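Local atomic coordinates of ketosynthase (Streptomyces sp. MSC090213JE08, PDB entry 6KXD), a protein that probably condenses acyl-ACP with malonyl-ACP to a 3-oxoacyl-ACP as the ketosynthase of a highly reducing type II polyketide synthase. Residues A[219-224]-A[359-364]. Sequence-based numbering, arbitrary orientation.
Sequences VRPFDK and PPTINH
The side-chain amide of N363 reaches V219, ND2 donating to V219 O over 2.7 Å in a nearly straight bond (167°), with the acceptor in the amide plane. At the more solvent-accessible end of the contact, where R220 and N363 are both partly exposed, R220 runs extended past the N363 backbone; its CG lies 3.3 Å from N363 O, and NH1 donates to that oxygen at 3.2 Å from above the carbonyl plane. The guanidinium stands almost perpendicular to the side-chain amide of N363 (87°). Cutting R220 back to alanine is likely to leave N363 O without this donor and uncover the N363 backbone that the R220 chain lies along. In the thiolase fold of ketosynthases, this contact joins two long loops, one preceding strand 234-242, the other following strand 357-358. The buried part is packed closely: the rotation of T361 brings CG2 within 3.2 Å of P221 O and leaves OG1 for V375 and A329. Here a water donates to P221 O and I362 O and is hydrogen-bonded to H364 ND1, 2.9 Å away, in the plane of the imidazole; NE2 of that ring pairs with T367. At the end of the type II turn from R220 to D223, the D223 carboxylate accepts from the backbone N atoms of D225, R365 and E366.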
loop_
_atom_site.group_PDB
_atom_site.type_symbol
_atom_site.label_atom_id
_atom_site.label_comp_id
_atom_site.label_asym_id
_atom_site.label_seq_id
_atom_site.Cartn_x
_atom_site.Cartn_y
_atom_site.Cartn_z
ATOM N N VAL A 219 -14.810 15.775 -17.244
ATOM C CA VAL A 219 -13.383 15.673 -17.135
ATOM C C VAL A 219 -12.799 15.862 -18.530
ATOM O O VAL A 219 -13.120 15.091 -19.458
ATOM C CB VAL A 219 -12.941 14.316 -16.547
ATOM C CG1 VAL A 219 -11.451 14.327 -16.243
ATOM C CG2 VAL A 219 -13.760 13.939 -15.326
ATOM N N ARG A 220 -11.934 16.878 -18.657
ATOM C CA ARG A 220 -11.321 17.238 -19.908
ATOM C C ARG A 220 -9.805 17.250 -19.795
ATOM O O ARG A 220 -9.205 18.326 -19.774
ATOM C CB ARG A 220 -11.786 18.641 -20.339
ATOM C CG ARG A 220 -13.287 18.860 -20.353
ATOM C CD ARG A 220 -13.605 20.175 -21.074
ATOM N NE ARG A 220 -14.967 20.591 -20.825
ATOM C CZ ARG A 220 -16.013 20.220 -21.570
ATOM N NH1 ARG A 220 -15.896 19.243 -22.457
ATOM N NH2 ARG A 220 -17.169 20.831 -21.424
ATOM N N PRO A 221 -9.135 16.084 -19.681
ATOM C CA PRO A 221 -7.683 16.046 -19.589
ATOM C C PRO A 221 -6.983 16.668 -20.800
ATOM O O PRO A 221 -7.238 16.309 -21.962
ATOM C CB PRO A 221 -7.356 14.551 -19.446
ATOM C CG PRO A 221 -8.604 14.004 -18.805
ATOM C CD PRO A 221 -9.705 14.735 -19.556
ATOM N N PHE A 222 -6.071 17.574 -20.459
ATOM C CA PHE A 222 -5.187 18.278 -21.374
ATOM C C PHE A 222 -5.963 19.360 -22.141
ATOM O O PHE A 222 -5.401 20.006 -23.007
ATOM C CB PHE A 222 -4.472 17.322 -22.328
ATOM C CG PHE A 222 -3.633 16.292 -21.611
ATOM C CD1 PHE A 222 -2.518 16.681 -20.883
ATOM C CD2 PHE A 222 -3.982 14.949 -21.623
ATOM C CE1 PHE A 222 -1.754 15.753 -20.191
ATOM C CE2 PHE A 222 -3.208 14.021 -20.939
ATOM C CZ PHE A 222 -2.101 14.426 -20.229
ATOM N N ASP A 223 -7.221 19.579 -21.774
ATOM C CA ASP A 223 -8.018 20.618 -22.396
ATOM C C ASP A 223 -7.612 21.955 -21.777
ATOM O O ASP A 223 -7.314 21.998 -20.601
ATOM C CB ASP A 223 -9.503 20.357 -22.193
ATOM C CG ASP A 223 -10.409 21.260 -23.012
ATOM O OD1 ASP A 223 -10.604 22.416 -22.584
ATOM O OD2 ASP A 223 -10.894 20.783 -24.066
ATOM N N LYS A 224 -7.661 23.016 -22.593
ATOM C CA LYS A 224 -7.315 24.356 -22.208
ATOM C C LYS A 224 -8.233 24.839 -21.078
ATOM O O LYS A 224 -7.772 25.586 -20.211
ATOM C CB LYS A 224 -7.349 25.267 -23.444
ATOM C CG LYS A 224 -6.790 26.671 -23.254
ATOM C CD LYS A 224 -6.991 27.585 -24.467
ATOM C CE LYS A 224 -6.249 28.905 -24.361
ATOM N NZ LYS A 224 -7.091 29.949 -23.728
ATOM N N PRO A 359 -7.042 4.230 -26.898
ATOM C CA PRO A 359 -8.295 4.735 -26.378
ATOM C C PRO A 359 -8.194 6.247 -26.356
ATOM O O PRO A 359 -7.084 6.783 -26.263
ATOM C CB PRO A 359 -8.382 4.144 -24.970
ATOM C CG PRO A 359 -6.939 3.970 -24.564
ATOM C CD PRO A 359 -6.225 3.603 -25.848
ATOM N N PRO A 360 -9.344 6.949 -26.428
ATOM C CA PRO A 360 -9.347 8.404 -26.564
ATOM C C PRO A 360 -9.289 9.179 -25.251
ATOM O O PRO A 360 -9.752 8.687 -24.207
ATOM C CB PRO A 360 -10.717 8.716 -27.185
ATOM C CG PRO A 360 -11.603 7.582 -26.700
ATOM C CD PRO A 360 -10.700 6.382 -26.462
ATOM N N THR A 361 -8.788 10.415 -25.360
ATOM C CA THR A 361 -9.062 11.454 -24.400
ATOM C C THR A 361 -10.350 12.162 -24.837
ATOM O O THR A 361 -10.330 12.945 -25.808
ATOM C CB THR A 361 -7.894 12.442 -24.295
ATOM O OG1 THR A 361 -6.678 11.704 -24.234
ATOM C CG2 THR A 361 -8.053 13.386 -23.124
ATOM N N ILE A 362 -11.449 11.892 -24.126
ATOM C CA ILE A 362 -12.774 12.358 -24.484
ATOM C C ILE A 362 -13.025 13.713 -23.810
ATOM O O ILE A 362 -12.168 14.227 -23.114
ATOM C CB ILE A 362 -13.837 11.297 -24.126
ATOM C CG1 ILE A 362 -14.152 11.232 -22.622
ATOM C CG2 ILE A 362 -13.415 9.961 -24.687
ATOM C CD1 ILE A 362 -15.411 10.430 -22.267
ATOM N N ASN A 363 -14.194 14.299 -24.090
ATOM C CA ASN A 363 -14.572 15.638 -23.663
ATOM C C ASN A 363 -13.497 16.662 -24.082
ATOM O O ASN A 363 -13.308 17.680 -23.411
ATOM C CB ASN A 363 -14.844 15.695 -22.154
ATOM C CG ASN A 363 -15.716 14.564 -21.649
ATOM O OD1 ASN A 363 -16.685 14.205 -22.303
ATOM N ND2 ASN A 363 -15.378 13.991 -20.500
ATOM N N HIS A 364 -12.784 16.386 -25.175
ATOM C CA HIS A 364 -11.688 17.231 -25.619
ATOM C C HIS A 364 -12.195 18.263 -26.633
ATOM O O HIS A 364 -12.543 17.893 -27.784
ATOM C CB HIS A 364 -10.546 16.410 -26.213
ATOM C CG HIS A 364 -9.248 17.159 -26.225
ATOM N ND1 HIS A 364 -8.599 17.508 -25.054
ATOM C CD2 HIS A 364 -8.485 17.641 -27.234
ATOM C CE1 HIS A 364 -7.488 18.150 -25.349
ATOM N NE2 HIS A 364 -7.385 18.235 -26.672
HETATM O O HOH W 1 -10.061 16.384 -22.848
#